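Long-range contacts in major capsid protein (Paramecium bursaria Chlorella virus 1, PDB 5TIP), which self-assembles as trimers into the large icosahedral capsid of the virus, forming the bulk of a glycoprotein shell with pseudo T=169 symmetry: residues 264-269 with 410-415; 308-313 with 349-354; 222-227 with 422-427. All blocks are in the same frame, centred on the assembly; numbering follows the deposited sequence.

In the fold
Interactions 1 and 3 are both antiparallel strand pairings that use strand 412-426, one near each end, and their centres lie about 36 Å apart on opposite sides of the chain's centre. Interaction 1 is buried within the chain and adds an asparagine pair to the backbone bonds. Interaction 3 is only partly buried: its inner face is mostly apolar and aromatic, while its outer face carries a salt bridge that a tyrosine of another subunit joins. Interaction 2 is buried throughout and crosses between two sheets, using a tyrosine, aliphatic groups and water. It touches interaction 1 through Phe265, which packs on Val311, Leu312 and Tyr351, so these two share one core.

Interaction 1: 264-269 with 410-415; sequences NFNNPT and LTALNI
The carbonyl O of Ala412 receives the N-H of Asn266 at 2.8 Å in an almost straight bond (175°), and Phe265 makes a CA-H...O contact with the same oxygen, its CA 3.5 Å from Ala412 O. Asn266 O in turn accepts from Ala412 N at 3.0 Å, closing the hydrogen-bonded pair. Two residues further along the strand, Asn264 and Asn414 form a second such pair, with Asn264 N to Asn414 O at 3.1 Å and the reverse bond equally long. Their side chains repeat the link above the backbone: Asn414 ND2 donates to Asn264 OD1 at 3.2 Å, nearly in line with its N-H and within its own amide plane, although the two amides are turned 52° apart. Asn264 reaches this position because its CG sits between the backbone N and the carbonyl carbon (chi1 62°), which swings OD1 toward the neighbouring strand. Asn414 OD1 is held by Ser235, so both ends of that amide are used. The strands are neighbours in a sheet of the second of the two jelly rolls of this capsid protein. Their asparagine face lies against helix 109-119, and the opposite face looks into the sandwich. There Leu413 lies alongside Phe265 and lays CD1 over one face of its ring, 4.0 Å from the centroid, in a CH-pi contact; Leu380 of strand 376-387 packs on both, and Tyr382 meets the Phe265 ring. Past the last bridge, Leu410 bends under the departing chain, its CD2 3.4 Å from Asn267 N, while its own carbonyl O is buried without a polar partner in the model. The turn that follows is tied back by Asn266 ND2, which donates to the carbonyl oxygens of Asn270 and Gln273, and by Asn267 ND2, bonded to Gln273 OE1.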
ATOM      1  N   ASN A 264       3.295 -22.413  10.545  1.00 28.34           N
ATOM      2  CA  ASN A 264       3.165 -21.740  11.829  1.00 27.84           C
ATOM      3  C   ASN A 264       3.103 -22.784  12.936  1.00 31.08           C
ATOM      4  O   ASN A 264       2.804 -23.956  12.696  1.00 33.84           O
ATOM      5  CB  ASN A 264       1.923 -20.834  11.878  1.00 25.19           C
ATOM      6  CG  ASN A 264       0.619 -21.605  11.714  1.00 25.17           C
ATOM      7  OD1 ASN A 264       0.225 -22.382  12.583  1.00 30.36           O
ATOM      8  ND2 ASN A 264      -0.067 -21.372  10.602  1.00 24.62           N
ATOM      9  N   PHE A 265       3.388 -22.339  14.160  1.00 28.28           N
ATOM     10  CA  PHE A 265       3.241 -23.152  15.362  1.00 26.13           C
ATOM     11  C   PHE A 265       2.086 -22.574  16.169  1.00 24.71           C
ATOM     12  O   PHE A 265       2.183 -21.456  16.687  1.00 27.46           O
ATOM     13  CB  PHE A 265       4.531 -23.173  16.178  1.00 24.85           C
ATOM     14  CG  PHE A 265       5.724 -23.662  15.410  1.00 25.02           C
ATOM     15  CD1 PHE A 265       6.034 -25.011  15.368  1.00 25.37           C
ATOM     16  CD2 PHE A 265       6.537 -22.773  14.729  1.00 24.98           C
ATOM     17  CE1 PHE A 265       7.131 -25.461  14.659  1.00 23.12           C
ATOM     18  CE2 PHE A 265       7.634 -23.218  14.020  1.00 21.43           C
ATOM     19  CZ  PHE A 265       7.930 -24.563  13.986  1.00 22.09           C
ATOM     20  N   ASN A 266       0.998 -23.329  16.269  1.00 25.41           N
ATOM     21  CA  ASN A 266      -0.245 -22.846  16.852  1.00 26.90           C
ATOM     22  C   ASN A 266      -0.587 -23.616  18.119  1.00 31.89           C
ATOM     23  O   ASN A 266      -0.406 -24.835  18.185  1.00 36.31           O
ATOM     24  CB  ASN A 266      -1.395 -22.970  15.846  1.00 26.96           C
ATOM     25  CG  ASN A 266      -2.756 -22.928  16.508  1.00 30.92           C
ATOM     26  OD1 ASN A 266      -3.449 -23.943  16.585  1.00 32.61           O
ATOM     27  ND2 ASN A 266      -3.146 -21.756  16.995  1.00 32.85           N
ATOM     28  N   ASN A 267      -1.083 -22.894  19.123  1.00 34.00           N
ATOM     29  CA  ASN A 267      -1.679 -23.519  20.296  1.00 34.05           C
ATOM     30  C   ASN A 267      -3.127 -23.844  19.951  1.00 34.29           C
ATOM     31  O   ASN A 267      -3.956 -22.931  19.846  1.00 36.69           O
ATOM     32  CB  ASN A 267      -1.595 -22.601  21.516  1.00 30.93           C
ATOM     33  CG  ASN A 267      -2.245 -23.204  22.751  1.00 33.48           C
ATOM     34  OD1 ASN A 267      -2.489 -24.409  22.816  1.00 37.93           O
ATOM     35  ND2 ASN A 267      -2.529 -22.363  23.738  1.00 32.46           N
ATOM     36  N   PRO A 268      -3.470 -25.122  19.772  1.00 33.33           N
ATOM     37  CA  PRO A 268      -4.811 -25.466  19.266  1.00 32.77           C
ATOM     38  C   PRO A 268      -5.951 -24.980  20.146  1.00 34.79           C
ATOM     39  O   PRO A 268      -7.097 -24.957  19.679  1.00 35.25           O
ATOM     40  CB  PRO A 268      -4.780 -26.999  19.194  1.00 34.67           C
ATOM     41  CG  PRO A 268      -3.699 -27.404  20.148  1.00 37.42           C
ATOM     42  CD  PRO A 268      -2.671 -26.317  20.090  1.00 34.32           C
ATOM     43  N   THR A 269      -5.674 -24.589  21.390  1.00 34.58           N
ATOM     44  CA  THR A 269      -6.735 -24.110  22.269  1.00 34.51           C
ATOM     45  C   THR A 269      -7.288 -22.769  21.798  1.00 33.39           C
ATOM     46  O   THR A 269      -8.498 -22.526  21.887  1.00 34.31           O
ATOM     47  CB  THR A 269      -6.217 -24.004  23.704  1.00 33.55           C
ATOM     48  OG1 THR A 269      -5.692 -25.272  24.116  1.00 33.68           O
ATOM     49  CG2 THR A 269      -7.337 -23.599  24.652  1.00 34.54           C
ATOM     50  N   LEU A 410       2.480 -24.341  21.981  1.00 31.45           N
ATOM     51  CA  LEU A 410       2.448 -24.263  20.522  1.00 30.33           C
ATOM     52  C   LEU A 410       2.860 -25.620  19.948  1.00 31.24           C
ATOM     53  O   LEU A 410       3.973 -25.824  19.460  1.00 32.05           O
ATOM     54  CB  LEU A 410       3.363 -23.149  20.032  1.00 28.37           C
ATOM     55  CG  LEU A 410       3.113 -21.748  20.596  1.00 27.95           C
ATOM     56  CD1 LEU A 410       4.175 -20.777  20.103  1.00 28.25           C
ATOM     57  CD2 LEU A 410       1.722 -21.253  20.232  1.00 23.64           C
ATOM     58  N   THR A 411       1.921 -26.565  20.007  1.00 33.68           N
ATOM     59  CA  THR A 411       2.202 -27.952  19.658  1.00 33.67           C
ATOM     60  C   THR A 411       1.637 -28.366  18.307  1.00 33.10           C
ATOM     61  O   THR A 411       1.929 -29.476  17.848  1.00 35.94           O
ATOM     62  CB  THR A 411       1.650 -28.889  20.737  1.00 34.49           C
ATOM     63  OG1 THR A 411       0.255 -28.621  20.931  1.00 36.62           O
ATOM     64  CG2 THR A 411       2.386 -28.678  22.050  1.00 35.61           C
ATOM     65  N   ALA A 412       0.842 -27.516  17.664  1.00 30.54           N
ATOM     66  CA  ALA A 412       0.262 -27.817  16.359  1.00 28.05           C
ATOM     67  C   ALA A 412       1.081 -27.103  15.290  1.00 29.51           C
ATOM     68  O   ALA A 412       1.058 -25.871  15.198  1.00 35.98           O
ATOM     69  CB  ALA A 412      -1.205 -27.398  16.304  1.00 26.07           C
ATOM     70  N   LEU A 413       1.806 -27.878  14.486  1.00 26.66           N
ATOM     71  CA  LEU A 413       2.603 -27.352  13.383  1.00 27.11           C
ATOM     72  C   LEU A 413       1.817 -27.544  12.091  1.00 27.25           C
ATOM     73  O   LEU A 413       1.614 -28.677  11.643  1.00 31.14           O
ATOM     74  CB  LEU A 413       3.963 -28.043  13.312  1.00 26.71           C
ATOM     75  CG  LEU A 413       4.794 -27.800  12.049  1.00 29.25           C
ATOM     76  CD1 LEU A 413       5.092 -26.318  11.875  1.00 31.47           C
ATOM     77  CD2 LEU A 413       6.086 -28.604  12.084  1.00 27.75           C
ATOM     78  N   ASN A 414       1.375 -26.439  11.498  1.00 25.68           N
ATOM     79  CA  ASN A 414       0.632 -26.458  10.245  1.00 26.81           C
ATOM     80  C   ASN A 414       1.556 -26.013   9.120  1.00 27.41           C
ATOM     81  O   ASN A 414       2.057 -24.886   9.139  1.00 28.76           O
ATOM     82  CB  ASN A 414      -0.591 -25.545  10.322  1.00 28.39           C
ATOM     83  CG  ASN A 414      -1.503 -25.886  11.481  1.00 29.75           C
ATOM     84  OD1 ASN A 414      -2.271 -26.845  11.422  1.00 30.02           O
ATOM     85  ND2 ASN A 414      -1.427 -25.094  12.544  1.00 30.54           N
ATOM     86  N   ILE A 415       1.778 -26.891   8.146  1.00 26.25           N
ATOM     87  CA  ILE A 415       2.643 -26.605   7.008  1.00 24.43           C
ATOM     88  C   ILE A 415       1.779 -26.566   5.757  1.00 26.16           C
ATOM     89  O   ILE A 415       1.057 -27.527   5.460  1.00 27.77           O
ATOM     90  CB  ILE A 415       3.767 -27.643   6.872  1.00 23.91           C
ATOM     91  CG1 ILE A 415       4.533 -27.770   8.188  1.00 23.45           C
ATOM     92  CG2 ILE A 415       4.712 -27.257   5.746  1.00 22.52           C
ATOM     93  CD1 ILE A 415       5.589 -28.846   8.175  1.00 25.61           C
TER

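Interaction 2: 308-313 with 349-354; sequences QLAVLD and GVYLYS
Across the interior of the second jelly roll, the start of strand 312-319 in one sheet meets strand 350-354 of the facing sheet through the side chain of Tyr351. Leu312 supplies the cover: its CD2 stands over the middle of the Tyr351 ring, 4.1 Å from the centroid and only 6° off the ring normal, a well-centred CH-pi contact. Its CB lies toward the hydroxyl end of the ring, 3.7 Å from Tyr351 CZ. With CG anti to the carbonyl carbon (chi1 -51°), Tyr351 sends its ring away from its own strand, and the hydroxyl arrives beside Ala310, whose CB is 3.4 Å from Tyr351 OH. Ala310 CB also rests 4.1 Å from the N of Gly349, whose phi is positive. A water accepts from Val311 N at 2.7 Å and gives a weak bond to Tyr351 OH at 3.3 Å, so that it bridges the hydroxyl and the loop backbone, weakly on the tyrosine side. Trp263 of the adjacent strand and Phe333 of helix 330-341 also pack on Tyr351. In Leu312 and Tyr351, side chains of two facing sheets meet in the hydrophobic interior of a jelly-roll beta sandwich.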
ATOM      1  N   GLN A 308      10.426 -12.171  20.059  1.00 22.53           N
ATOM      2  CA  GLN A 308      10.789 -12.812  21.317  1.00 25.01           C
ATOM      3  C   GLN A 308       9.752 -13.835  21.762  1.00 26.47           C
ATOM      4  O   GLN A 308      10.088 -14.761  22.509  1.00 27.81           O
ATOM      5  CB  GLN A 308      10.983 -11.753  22.405  1.00 26.97           C
ATOM      6  CG  GLN A 308      11.630 -12.273  23.676  1.00 30.91           C
ATOM      7  CD  GLN A 308      13.118 -12.505  23.505  1.00 31.89           C
ATOM      8  OE1 GLN A 308      13.897 -11.557  23.399  1.00 34.70           O
ATOM      9  NE2 GLN A 308      13.519 -13.771  23.457  1.00 28.75           N
ATOM     10  N   LEU A 309       8.504 -13.693  21.321  1.00 28.89           N
ATOM     11  CA  LEU A 309       7.434 -14.612  21.684  1.00 28.00           C
ATOM     12  C   LEU A 309       7.234 -15.737  20.674  1.00 25.71           C
ATOM     13  O   LEU A 309       6.374 -16.596  20.891  1.00 27.24           O
ATOM     14  CB  LEU A 309       6.120 -13.847  21.874  1.00 28.15           C
ATOM     15  CG  LEU A 309       6.132 -12.733  22.925  1.00 26.92           C
ATOM     16  CD1 LEU A 309       4.776 -12.051  23.002  1.00 28.52           C
ATOM     17  CD2 LEU A 309       6.529 -13.286  24.284  1.00 27.13           C
ATOM     18  N   ALA A 310       7.992 -15.751  19.579  1.00 26.58           N
ATOM     19  CA  ALA A 310       7.951 -16.867  18.645  1.00 24.57           C
ATOM     20  C   ALA A 310       8.831 -18.007  19.152  1.00 27.72           C
ATOM     21  O   ALA A 310       9.728 -17.812  19.977  1.00 33.75           O
ATOM     22  CB  ALA A 310       8.397 -16.420  17.253  1.00 25.03           C
ATOM     23  N   VAL A 311       8.569 -19.212  18.647  1.00 27.27           N
ATOM     24  CA  VAL A 311       9.165 -20.401  19.250  1.00 27.52           C
ATOM     25  C   VAL A 311      10.313 -20.947  18.408  1.00 28.19           C
ATOM     26  O   VAL A 311      11.239 -21.574  18.935  1.00 27.78           O
ATOM     27  CB  VAL A 311       8.088 -21.475  19.494  1.00 27.49           C
ATOM     28  CG1 VAL A 311       7.562 -22.039  18.180  1.00 30.05           C
ATOM     29  CG2 VAL A 311       8.612 -22.576  20.407  1.00 28.34           C
ATOM     30  N   LEU A 312      10.270 -20.716  17.097  1.00 28.71           N
ATOM     31  CA  LEU A 312      11.252 -21.305  16.194  1.00 27.15           C
ATOM     32  C   LEU A 312      12.572 -20.546  16.279  1.00 28.50           C
ATOM     33  O   LEU A 312      12.607 -19.325  16.099  1.00 30.10           O
ATOM     34  CB  LEU A 312      10.727 -21.308  14.759  1.00 22.97           C
ATOM     35  CG  LEU A 312      11.631 -22.001  13.735  1.00 23.48           C
ATOM     36  CD1 LEU A 312      11.866 -23.462  14.103  1.00 22.32           C
ATOM     37  CD2 LEU A 312      11.065 -21.884  12.326  1.00 22.03           C
ATOM     38  N   ASP A 313      13.653 -21.271  16.562  1.00 27.90           N
ATOM     39  CA  ASP A 313      14.981 -20.668  16.619  1.00 28.84           C
ATOM     40  C   ASP A 313      15.667 -20.655  15.259  1.00 28.75           C
ATOM     41  O   ASP A 313      16.157 -19.611  14.821  1.00 29.25           O
ATOM     42  CB  ASP A 313      15.864 -21.402  17.632  1.00 31.37           C
ATOM     43  CG  ASP A 313      17.277 -20.856  17.669  1.00 33.78           C
ATOM     44  OD1 ASP A 313      17.432 -19.621  17.773  1.00 35.24           O
ATOM     45  OD2 ASP A 313      18.231 -21.657  17.589  1.00 35.62           O
ATOM     46  N   GLY A 349       5.556 -15.664  14.354  1.00 23.56           N
ATOM     47  CA  GLY A 349       4.965 -16.980  14.403  1.00 19.42           C
ATOM     48  C   GLY A 349       4.498 -17.522  13.072  1.00 23.36           C
ATOM     49  O   GLY A 349       4.101 -18.691  13.004  1.00 23.87           O
ATOM     50  N   VAL A 350       4.531 -16.716  12.015  1.00 23.86           N
ATOM     51  CA  VAL A 350       4.189 -17.150  10.666  1.00 21.81           C
ATOM     52  C   VAL A 350       5.449 -17.071   9.820  1.00 22.17           C
ATOM     53  O   VAL A 350       6.129 -16.038   9.803  1.00 26.05           O
ATOM     54  CB  VAL A 350       3.061 -16.296  10.061  1.00 21.93           C
ATOM     55  CG1 VAL A 350       2.690 -16.813   8.682  1.00 20.82           C
ATOM     56  CG2 VAL A 350       1.850 -16.292  10.975  1.00 21.70           C
ATOM     57  N   TYR A 351       5.762 -18.159   9.120  1.00 21.44           N
ATOM     58  CA  TYR A 351       7.022 -18.282   8.406  1.00 22.13           C
ATOM     59  C   TYR A 351       6.766 -18.633   6.948  1.00 23.36           C
ATOM     60  O   TYR A 351       5.751 -19.245   6.607  1.00 25.93           O
ATOM     61  CB  TYR A 351       7.923 -19.334   9.055  1.00 23.09           C
ATOM     62  CG  TYR A 351       8.098 -19.138  10.544  1.00 24.28           C
ATOM     63  CD1 TYR A 351       9.098 -18.313  11.041  1.00 23.88           C
ATOM     64  CD2 TYR A 351       7.256 -19.767  11.451  1.00 22.94           C
ATOM     65  CE1 TYR A 351       9.259 -18.127  12.399  1.00 22.04           C
ATOM     66  CE2 TYR A 351       7.409 -19.585  12.811  1.00 19.99           C
ATOM     67  CZ  TYR A 351       8.412 -18.764  13.278  1.00 22.83           C
ATOM     68  OH  TYR A 351       8.569 -18.581  14.631  1.00 25.41           O
ATOM     69  N   LEU A 352       7.708 -18.240   6.095  1.00 24.09           N
ATOM     70  CA  LEU A 352       7.582 -18.408   4.656  1.00 22.75           C
ATOM     71  C   LEU A 352       8.933 -18.761   4.056  1.00 21.41           C
ATOM     72  O   LEU A 352       9.963 -18.219   4.463  1.00 23.76           O
ATOM     73  CB  LEU A 352       7.046 -17.127   3.999  1.00 22.86           C
ATOM     74  CG  LEU A 352       7.090 -17.028   2.472  1.00 23.41           C
ATOM     75  CD1 LEU A 352       5.963 -17.833   1.841  1.00 23.34           C
ATOM     76  CD2 LEU A 352       7.043 -15.576   2.023  1.00 23.56           C
ATOM     77  N   TYR A 353       8.923 -19.676   3.091  1.00 18.90           N
ATOM     78  CA  TYR A 353      10.045 -19.864   2.182  1.00 20.83           C
ATOM     79  C   TYR A 353       9.496 -19.934   0.768  1.00 22.21           C
ATOM     80  O   TYR A 353       8.706 -20.827   0.450  1.00 26.82           O
ATOM     81  CB  TYR A 353      10.853 -21.122   2.504  1.00 22.94           C
ATOM     82  CG  TYR A 353      12.078 -21.242   1.626  1.00 23.74           C
ATOM     83  CD1 TYR A 353      13.205 -20.467   1.869  1.00 22.94           C
ATOM     84  CD2 TYR A 353      12.100 -22.109   0.541  1.00 25.50           C
ATOM     85  CE1 TYR A 353      14.322 -20.560   1.064  1.00 24.95           C
ATOM     86  CE2 TYR A 353      13.216 -22.209  -0.270  1.00 28.24           C
ATOM     87  CZ  TYR A 353      14.324 -21.432  -0.003  1.00 29.51           C
ATOM     88  OH  TYR A 353      15.438 -21.527  -0.805  1.00 32.76           O
ATOM     89  N   SER A 354       9.916 -18.998  -0.074  1.00 23.12           N
ATOM     90  CA  SER A 354       9.383 -18.865  -1.420  1.00 22.09           C
ATOM     91  C   SER A 354      10.351 -19.458  -2.433  1.00 23.36           C
ATOM     92  O   SER A 354      11.550 -19.159  -2.407  1.00 24.44           O
ATOM     93  CB  SER A 354       9.112 -17.396  -1.749  1.00 20.93           C
ATOM     94  OG  SER A 354       8.632 -17.253  -3.074  1.00 23.06           O
TER
HETATM   95  O   HOH W   1       6.398 -19.270  17.062  1.00 32.89           O
HETATM   96  O   HOH W   2      10.789 -17.831  15.286  1.00 28.05           O

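Interaction 3: 222-227 with 422-427; sequences PHEYLI and VLRIMS
His223 and Ile425 pair tightly through their backbones, His223 N to Ile425 O and Ile425 N to His223 O both measuring 2.8 Å. Two residues along, Tyr225 and Leu423 repeat the pattern, with Leu423 N to Tyr225 O also at 2.8 Å. The side chains of these four residues rise on one face and make its close, buried packing. Tyr225 turns the edge of its ring to the neighbouring strand, where Leu423 O lies near the ring plane, and its CE1 is 4.1 Å from Ile425 CD1. Ile227 sets CG2 4.0 Å from Leu423 CB. His223 NE2 bonds to Phe218 O of helix 212-220. The pairing lies within one sheet of the second jelly roll, and this face packs against Phe153, Leu162 and Pro163 of the first. At the trimer interface, Lys27 of the second subunit makes a cation-pi contact with Tyr225 and bonds to Glu224 O. On the reverse face, Leu226 CD1 meets CG2 of the buried Val422 at 4.2 Å, and Leu17 and Tyr16 of the third subunit pack on these two. Glu224 and Arg424, a non-hydrogen-bonded pair, are the exposed, looser part: they run side by side, with a salt bridge from Glu224 OE2 to Arg424 NE at 2.8 Å. The oxygen offers its anti lone pair and lies in the guanidinium plane, the two flat groups being 27° from coplanar. The largely extended arginine chain, with CG anti to the carbonyl carbon (chi1 -61°), brings NE level with the carboxylate. Tyr16 OH of the third subunit bonds to both Glu224 OE2 and Arg424 NH2, linking the ion pair to the trimer. At the exposed end, Pro222 CB touches Met426 CG at 4.0 Å, and beyond SD the methyl CE leads away from segment 222-227.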
ATOM      1  N   PRO A 222     -11.918 -25.998 -26.441  1.00 40.68           N
ATOM      2  CA  PRO A 222     -11.315 -26.615 -25.259  1.00 39.31           C
ATOM      3  C   PRO A 222     -10.560 -25.524 -24.499  1.00 35.39           C
ATOM      4  O   PRO A 222      -9.982 -24.638 -25.127  1.00 36.63           O
ATOM      5  CB  PRO A 222     -10.334 -27.622 -25.856  1.00 40.12           C
ATOM      6  CG  PRO A 222      -9.955 -27.031 -27.171  1.00 40.46           C
ATOM      7  CD  PRO A 222     -11.181 -26.323 -27.675  1.00 40.94           C
ATOM      8  N   HIS A 223     -10.566 -25.588 -23.172  1.00 30.36           N
ATOM      9  CA  HIS A 223      -9.912 -24.588 -22.346  1.00 29.56           C
ATOM     10  C   HIS A 223      -8.867 -25.246 -21.459  1.00 30.26           C
ATOM     11  O   HIS A 223      -9.033 -26.383 -21.012  1.00 33.74           O
ATOM     12  CB  HIS A 223     -10.928 -23.830 -21.481  1.00 33.54           C
ATOM     13  CG  HIS A 223     -12.045 -23.212 -22.264  1.00 36.81           C
ATOM     14  ND1 HIS A 223     -11.851 -22.168 -23.142  1.00 37.40           N
ATOM     15  CD2 HIS A 223     -13.369 -23.492 -22.298  1.00 37.46           C
ATOM     16  CE1 HIS A 223     -13.008 -21.832 -23.684  1.00 38.12           C
ATOM     17  NE2 HIS A 223     -13.946 -22.620 -23.189  1.00 37.14           N
ATOM     18  N   GLU A 224      -7.782 -24.514 -21.214  1.00 28.87           N
ATOM     19  CA  GLU A 224      -6.749 -24.924 -20.271  1.00 29.67           C
ATOM     20  C   GLU A 224      -6.442 -23.752 -19.356  1.00 26.81           C
ATOM     21  O   GLU A 224      -6.018 -22.691 -19.825  1.00 29.01           O
ATOM     22  CB  GLU A 224      -5.479 -25.391 -20.990  1.00 37.43           C
ATOM     23  CG  GLU A 224      -5.572 -26.790 -21.576  1.00 44.59           C
ATOM     24  CD  GLU A 224      -4.238 -27.293 -22.092  1.00 48.55           C
ATOM     25  OE1 GLU A 224      -3.469 -26.482 -22.651  1.00 50.21           O
ATOM     26  OE2 GLU A 224      -3.951 -28.495 -21.920  1.00 49.42           O
ATOM     27  N   TYR A 225      -6.661 -23.941 -18.059  1.00 25.90           N
ATOM     28  CA  TYR A 225      -6.417 -22.915 -17.056  1.00 22.40           C
ATOM     29  C   TYR A 225      -5.268 -23.350 -16.158  1.00 24.58           C
ATOM     30  O   TYR A 225      -5.270 -24.472 -15.642  1.00 27.10           O
ATOM     31  CB  TYR A 225      -7.671 -22.661 -16.215  1.00 23.03           C
ATOM     32  CG  TYR A 225      -8.813 -22.014 -16.968  1.00 25.28           C
ATOM     33  CD1 TYR A 225      -9.731 -22.783 -17.674  1.00 25.64           C
ATOM     34  CD2 TYR A 225      -8.988 -20.637 -16.952  1.00 24.14           C
ATOM     35  CE1 TYR A 225     -10.779 -22.196 -18.355  1.00 24.00           C
ATOM     36  CE2 TYR A 225     -10.033 -20.042 -17.630  1.00 23.42           C
ATOM     37  CZ  TYR A 225     -10.925 -20.825 -18.329  1.00 24.07           C
ATOM     38  OH  TYR A 225     -11.966 -20.231 -19.002  1.00 27.63           O
ATOM     39  N   LEU A 226      -4.293 -22.467 -15.976  1.00 27.61           N
ATOM     40  CA  LEU A 226      -3.207 -22.699 -15.027  1.00 28.45           C
ATOM     41  C   LEU A 226      -3.680 -22.181 -13.676  1.00 30.80           C
ATOM     42  O   LEU A 226      -3.724 -20.971 -13.443  1.00 35.82           O
ATOM     43  CB  LEU A 226      -1.925 -22.010 -15.479  1.00 27.12           C
ATOM     44  CG  LEU A 226      -0.687 -22.243 -14.606  1.00 25.27           C
ATOM     45  CD1 LEU A 226      -0.317 -23.717 -14.565  1.00 23.98           C
ATOM     46  CD2 LEU A 226       0.485 -21.403 -15.090  1.00 27.73           C
ATOM     47  N   ILE A 227      -4.043 -23.098 -12.787  1.00 29.57           N
ATOM     48  CA  ILE A 227      -4.662 -22.749 -11.519  1.00 27.96           C
ATOM     49  C   ILE A 227      -3.680 -23.016 -10.385  1.00 26.82           C
ATOM     50  O   ILE A 227      -2.618 -23.611 -10.571  1.00 28.70           O
ATOM     51  CB  ILE A 227      -5.984 -23.510 -11.293  1.00 27.31           C
ATOM     52  CG1 ILE A 227      -5.705 -24.974 -10.949  1.00 27.85           C
ATOM     53  CG2 ILE A 227      -6.871 -23.412 -12.521  1.00 28.18           C
ATOM     54  CD1 ILE A 227      -6.939 -25.752 -10.550  1.00 28.04           C
ATOM     55  N   VAL A 422      -3.216 -27.761 -13.739  1.00 23.07           N
ATOM     56  CA  VAL A 422      -3.869 -27.405 -14.991  1.00 25.17           C
ATOM     57  C   VAL A 422      -5.285 -27.956 -14.974  1.00 26.80           C
ATOM     58  O   VAL A 422      -5.488 -29.157 -14.761  1.00 28.34           O
ATOM     59  CB  VAL A 422      -3.090 -27.928 -16.213  1.00 25.15           C
ATOM     60  CG1 VAL A 422      -3.826 -27.577 -17.495  1.00 25.65           C
ATOM     61  CG2 VAL A 422      -1.685 -27.350 -16.232  1.00 23.42           C
ATOM     62  N   LEU A 423      -6.258 -27.077 -15.191  1.00 28.07           N
ATOM     63  CA  LEU A 423      -7.663 -27.454 -15.280  1.00 24.28           C
ATOM     64  C   LEU A 423      -8.077 -27.408 -16.746  1.00 22.10           C
ATOM     65  O   LEU A 423      -8.192 -26.327 -17.332  1.00 23.15           O
ATOM     66  CB  LEU A 423      -8.528 -26.526 -14.429  1.00 24.13           C
ATOM     67  CG  LEU A 423     -10.044 -26.719 -14.501  1.00 27.08           C
ATOM     68  CD1 LEU A 423     -10.441 -28.077 -13.948  1.00 28.59           C
ATOM     69  CD2 LEU A 423     -10.763 -25.604 -13.758  1.00 28.61           C
ATOM     70  N   ARG A 424      -8.297 -28.578 -17.336  1.00 24.74           N
ATOM     71  CA  ARG A 424      -8.730 -28.689 -18.721  1.00 27.68           C
ATOM     72  C   ARG A 424     -10.245 -28.817 -18.760  1.00 27.79           C
ATOM     73  O   ARG A 424     -10.825 -29.604 -18.006  1.00 25.73           O
ATOM     74  CB  ARG A 424      -8.090 -29.892 -19.414  1.00 28.05           C
ATOM     75  CG  ARG A 424      -6.577 -29.859 -19.479  1.00 30.57           C
ATOM     76  CD  ARG A 424      -6.073 -30.831 -20.529  1.00 32.99           C
ATOM     77  NE  ARG A 424      -4.617 -30.893 -20.572  1.00 39.26           N
ATOM     78  CZ  ARG A 424      -3.902 -31.886 -20.053  1.00 43.51           C
ATOM     79  NH1 ARG A 424      -4.513 -32.901 -19.459  1.00 42.91           N
ATOM     80  NH2 ARG A 424      -2.579 -31.867 -20.135  1.00 45.28           N
ATOM     81  N   ILE A 425     -10.880 -28.044 -19.636  1.00 26.88           N
ATOM     82  CA  ILE A 425     -12.330 -28.033 -19.770  1.00 24.17           C
ATOM     83  C   ILE A 425     -12.668 -28.267 -21.234  1.00 25.53           C
ATOM     84  O   ILE A 425     -12.281 -27.472 -22.099  1.00 25.82           O
ATOM     85  CB  ILE A 425     -12.944 -26.716 -19.268  1.00 25.20           C
ATOM     86  CG1 ILE A 425     -12.670 -26.552 -17.771  1.00 22.36           C
ATOM     87  CG2 ILE A 425     -14.431 -26.679 -19.552  1.00 27.81           C
ATOM     88  CD1 ILE A 425     -13.176 -25.263 -17.189  1.00 24.10           C
ATOM     89  N   MET A 426     -13.387 -29.352 -21.509  1.00 28.67           N
ATOM     90  CA  MET A 426     -13.724 -29.724 -22.874  1.00 35.72           C
ATOM     91  C   MET A 426     -14.934 -30.644 -22.841  1.00 33.71           C
ATOM     92  O   MET A 426     -15.090 -31.451 -21.920  1.00 33.35           O
ATOM     93  CB  MET A 426     -12.544 -30.409 -23.576  1.00 46.42           C
ATOM     94  CG  MET A 426     -12.763 -30.682 -25.056  1.00 57.13           C
ATOM     95  SD  MET A 426     -11.439 -31.645 -25.815  1.00 66.62           S
ATOM     96  CE  MET A 426     -11.816 -33.284 -25.199  1.00 67.56           C
ATOM     97  N   SER A 427     -15.788 -30.509 -23.858  1.00 33.82           N
ATOM     98  CA  SER A 427     -16.977 -31.349 -24.020  1.00 32.13           C
ATOM     99  C   SER A 427     -17.889 -31.271 -22.798  1.00 31.26           C
ATOM    100  O   SER A 427     -18.494 -32.263 -22.388  1.00 33.34           O
ATOM    101  CB  SER A 427     -16.591 -32.800 -24.317  1.00 32.24           C
ATOM    102  OG  SER A 427     -15.893 -32.898 -25.547  1.00 35.62           O
TER